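Aspartate semialdehyde dehydrogenase (Francisella tularensis subsp. tularensis, PDB 4WOJ) probably catalyses the NADPH-dependent reductive dephosphorylation of L-aspartyl-4-phosphate to L-aspartate-semialdehyde, a shared step in lysine, methionine and threonine biosynthesis. Local coordinates at residues H89-E93 / A94-G98; S238-T241 / K242-K246. All coordinates share one frame; numbering follows the deposited sequence.

Contact 1 of 2, residues H89-E93 / A94-G98; sequences HKLRE and AGWQG
Arg92, on the last turn of helix 81-93, folds its guanidinium back onto the chain that follows and grips a single carbonyl oxygen, that of Gly98, with both terminal nitrogens. NH1 lies 2.8 Å and NH2 2.9 Å from Gly98 O, and the oxygen sits exactly in the guanidinium plane. The two bonds use it differently: NH1 comes in on a lone pair in the carbonyl plane, whereas NH2 approaches almost straight down the C=O bond. NH1 gives a further hydrogen bond to Trp96 O at 2.9 Å, meeting that carbonyl from above its plane. A bend at chi2 (-68°) turns the arginine chain, which sets out away from the loop, back toward these carbonyls.

The rim of the Trp96 indole, at CZ3, lies over one face of the guanidinium, the two planes only 11° apart. CG of Trp96 stands anti to the backbone N (chi1 -177°), which lays the ring alongside Leu91; there CB of Leu91 packs against CE3 at 3.9 Å. Met72 O takes the indole N-H, and Leu75 of strand 74-77 touches both Leu91 and Trp96.

The helix itself ends in a Schellman motif. Gly95, with positive phi, is its C-prime residue: Gly95 N binds Arg92 O at 2.9 Å, and Trp96 N reaches back to Leu91 O in a weaker, bent bond of 3.0 Å.

Arg92 NH2 also forms a salt bridge with Asp135, at the start of strand 135-138. With Asp135 and two loop carbonyls sharing one guanidinium, its positive charge is probably well compensated, and its rotation is fixed just where the chain turns from helix 81-93 into strand 99-102.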
# COMPACT_ATOMS: atom_id res chain seq x y z
N HIS B 89 33.48 6.77 15.75
CA HIS B 89 34.00 6.94 17.12
C HIS B 89 35.53 6.98 17.15
O HIS B 89 36.12 7.78 17.89
CB HIS B 89 33.47 5.87 18.07
CG HIS B 89 33.99 4.49 17.78
ND1 HIS B 89 33.48 3.70 16.77
CD2 HIS B 89 34.98 3.78 18.36
CE1 HIS B 89 34.12 2.54 16.76
NE2 HIS B 89 35.04 2.57 17.71
N LYS B 90 36.16 6.13 16.34
CA LYS B 90 37.63 6.14 16.18
C LYS B 90 38.20 7.49 15.76
O LYS B 90 39.27 7.90 16.22
CB LYS B 90 38.08 5.10 15.15
CG LYS B 90 37.94 3.65 15.59
CD LYS B 90 38.54 2.72 14.55
CE LYS B 90 37.93 1.32 14.55
NZ LYS B 90 37.60 0.76 15.89
N LEU B 91 37.49 8.17 14.86
CA LEU B 91 37.87 9.50 14.42
C LEU B 91 37.77 10.54 15.52
O LEU B 91 38.66 11.37 15.66
CB LEU B 91 37.01 9.95 13.23
CG LEU B 91 37.24 9.17 11.93
CD1 LEU B 91 36.12 9.44 10.94
CD2 LEU B 91 38.59 9.52 11.32
N ARG B 92 36.69 10.52 16.29
CA ARG B 92 36.55 11.53 17.36
C ARG B 92 37.55 11.21 18.47
O ARG B 92 38.22 12.10 18.98
CB ARG B 92 35.12 11.61 17.90
CG ARG B 92 34.05 12.05 16.91
CD ARG B 92 34.19 13.50 16.49
NE ARG B 92 33.12 13.86 15.55
CZ ARG B 92 33.25 14.71 14.52
NH1 ARG B 92 34.41 15.32 14.27
NH2 ARG B 92 32.21 14.94 13.71
N GLU B 93 37.65 9.92 18.81
CA GLU B 93 38.68 9.38 19.72
C GLU B 93 40.10 9.75 19.30
O GLU B 93 40.97 9.93 20.14
CB GLU B 93 38.60 7.85 19.80
CG GLU B 93 37.49 7.28 20.68
CD GLU B 93 37.45 5.76 20.66
OE1 GLU B 93 38.19 5.16 19.84
OE2 GLU B 93 36.71 5.16 21.47
N ALA B 94 40.32 9.84 18.00
CA ALA B 94 41.62 10.24 17.43
C ALA B 94 41.73 11.74 17.18
O ALA B 94 42.54 12.15 16.36
CB ALA B 94 41.89 9.46 16.16
N GLY B 95 40.90 12.55 17.85
CA GLY B 95 41.00 14.03 17.83
C GLY B 95 40.27 14.80 16.72
O GLY B 95 40.02 16.01 16.87
N TRP B 96 39.93 14.12 15.62
CA TRP B 96 39.38 14.78 14.41
C TRP B 96 38.13 15.61 14.73
O TRP B 96 37.17 15.06 15.19
CB TRP B 96 39.01 13.72 13.37
CG TRP B 96 38.50 14.24 12.06
CD1 TRP B 96 39.23 14.91 11.11
CD2 TRP B 96 37.18 14.09 11.51
NE1 TRP B 96 38.44 15.19 10.02
CE2 TRP B 96 37.18 14.71 10.24
CE3 TRP B 96 35.99 13.50 11.97
CZ2 TRP B 96 36.03 14.76 9.42
CZ3 TRP B 96 34.85 13.55 11.16
CH2 TRP B 96 34.88 14.17 9.90
N GLN B 97 38.15 16.91 14.44
CA GLN B 97 36.99 17.80 14.70
C GLN B 97 36.26 18.33 13.45
O GLN B 97 35.65 19.40 13.49
CB GLN B 97 37.41 18.99 15.54
CG GLN B 97 37.72 18.66 16.98
CD GLN B 97 38.54 19.77 17.59
OE1 GLN B 97 38.31 20.94 17.30
NE2 GLN B 97 39.52 19.41 18.41
N GLY B 98 36.29 17.56 12.38
CA GLY B 98 35.60 17.93 11.17
C GLY B 98 34.14 17.50 11.12
O GLY B 98 33.64 16.79 12.00

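Contact 2 of 2, residues S238-T241 / K242-K246; sequences SGQT and KEEYK
Reciprocal hydrogen bonds between Thr241 and Glu244 dominate the start of helix 242-255. Thr241 N donates to Glu244 OE1 at 2.7 Å and 164°, meeting the carboxylate from above its plane. In return, Glu244 N makes a weak bond of 3.4 Å to Thr241 OG1, whose chi1 of 63° sets the hydroxyl between backbone N and carbonyl carbon, facing the first turn. Tyr245 N to Thr241 O, at 3.1 Å, is the first regular helical bond. A water bridges the two side chains, accepting from Thr241 OG1 and donating to Glu244 OE2.

Gln240 supplies van der Waals contacts: its CB lies against Glu244 OE1, and its OE1 rests 3.6 Å from Tyr245 CB while accepting from Ser238 OG.

Polar partners outside the two segments extend the contact. Glu244 OE1 forms salt bridges with Arg333 and Lys335 of the second subunit, linking the cap to the dimer interface. Glu243, in a salt bridge with Lys246 NZ whose hydrogen bond is weak, is hydrogen-bonded to Asn140, and its side chain comes within about 5 Å of that of Cys141, the predicted acyl-thioester nucleophile.

Together, Thr241 as N-cap and Glu244 three residues on form a classic capping box.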
# COMPACT_ATOMS: atom_id res chain seq x y z
N SER B 238 7.10 -1.47 22.13
CA SER B 238 5.80 -0.78 21.98
C SER B 238 4.80 -1.49 21.03
O SER B 238 3.59 -1.26 21.10
CB SER B 238 6.01 0.68 21.52
OG SER B 238 6.45 0.76 20.15
N GLY B 239 5.32 -2.32 20.12
CA GLY B 239 4.51 -2.97 19.07
C GLY B 239 4.90 -2.51 17.67
O GLY B 239 4.60 -3.18 16.68
N GLN B 240 5.56 -1.36 17.61
CA GLN B 240 6.03 -0.77 16.36
C GLN B 240 7.23 -1.51 15.82
O GLN B 240 7.92 -2.21 16.57
CB GLN B 240 6.44 0.68 16.57
CG GLN B 240 5.33 1.59 17.08
CD GLN B 240 5.86 2.92 17.56
OE1 GLN B 240 6.61 2.98 18.55
NE2 GLN B 240 5.49 4.00 16.87
N THR B 241 7.48 -1.39 14.52
CA THR B 241 8.80 -1.73 14.02
C THR B 241 9.67 -0.51 14.26
O THR B 241 9.16 0.58 14.62
CB THR B 241 8.82 -2.10 12.52
OG1 THR B 241 8.41 -0.99 11.73
CG2 THR B 241 7.89 -3.23 12.25
N LYS B 242 10.97 -0.67 14.09
CA LYS B 242 11.89 0.45 14.30
C LYS B 242 11.60 1.51 13.24
O LYS B 242 11.64 2.72 13.54
CB LYS B 242 13.35 0.01 14.30
CG LYS B 242 14.29 0.96 15.04
CD LYS B 242 15.51 0.22 15.58
CE LYS B 242 16.64 0.08 14.56
NZ LYS B 242 17.72 1.09 14.79
N GLU B 243 11.26 1.05 12.03
CA GLU B 243 10.87 1.93 10.92
C GLU B 243 9.78 2.91 11.28
O GLU B 243 9.84 4.08 10.89
CB GLU B 243 10.38 1.10 9.73
CG GLU B 243 10.25 1.88 8.42
CD GLU B 243 11.58 2.39 7.89
OE1 GLU B 243 12.64 2.01 8.45
OE2 GLU B 243 11.57 3.15 6.89
N GLU B 244 8.81 2.41 12.05
CA GLU B 244 7.60 3.16 12.48
C GLU B 244 7.85 4.10 13.67
O GLU B 244 7.36 5.23 13.70
CB GLU B 244 6.49 2.16 12.83
CG GLU B 244 6.04 1.32 11.65
CD GLU B 244 5.34 0.02 12.02
OE1 GLU B 244 5.29 -0.37 13.21
OE2 GLU B 244 4.82 -0.64 11.10
N TYR B 245 8.60 3.64 14.66
CA TYR B 245 8.98 4.49 15.80
C TYR B 245 9.86 5.70 15.32
O TYR B 245 9.82 6.76 15.93
CB TYR B 245 9.71 3.64 16.87
CG TYR B 245 10.74 4.39 17.69
CD1 TYR B 245 10.41 4.95 18.92
CD2 TYR B 245 12.04 4.57 17.20
CE1 TYR B 245 11.37 5.66 19.63
CE2 TYR B 245 13.00 5.28 17.90
CZ TYR B 245 12.67 5.82 19.11
OH TYR B 245 13.66 6.52 19.77
N LYS B 246 10.69 5.50 14.29
CA LYS B 246 11.53 6.59 13.76
C LYS B 246 10.71 7.80 13.39
O LYS B 246 11.17 8.93 13.52
CB LYS B 246 12.24 6.19 12.46
CG LYS B 246 13.38 5.21 12.62
CD LYS B 246 14.14 5.00 11.32
CE LYS B 246 15.17 3.87 11.43
NZ LYS B 246 14.62 2.55 10.99
O HOH W 1 6.43 -2.17 9.55

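Overall arrangement
Contact 1 precedes contact 2 along the chain, and the two belong to different parts of the enzyme. Residues 89-98 join helix 81-93 to strand 99-102 of the parallel sheet in the NAD-binding region, whereas residues 238-246 lead into helix 242-255 in the dimerisation region, beside strand 263-266 of the mixed sheet. Their centres are 31 Å apart and their nearest atoms about 16 Å, so they do not touch. One closes a helix at its C-terminal end and the other opens one. Contact 1 lies away from the predicted catalytic residues and the second subunit; contact 2 is close to both, between the predicted active site and the dimer interface.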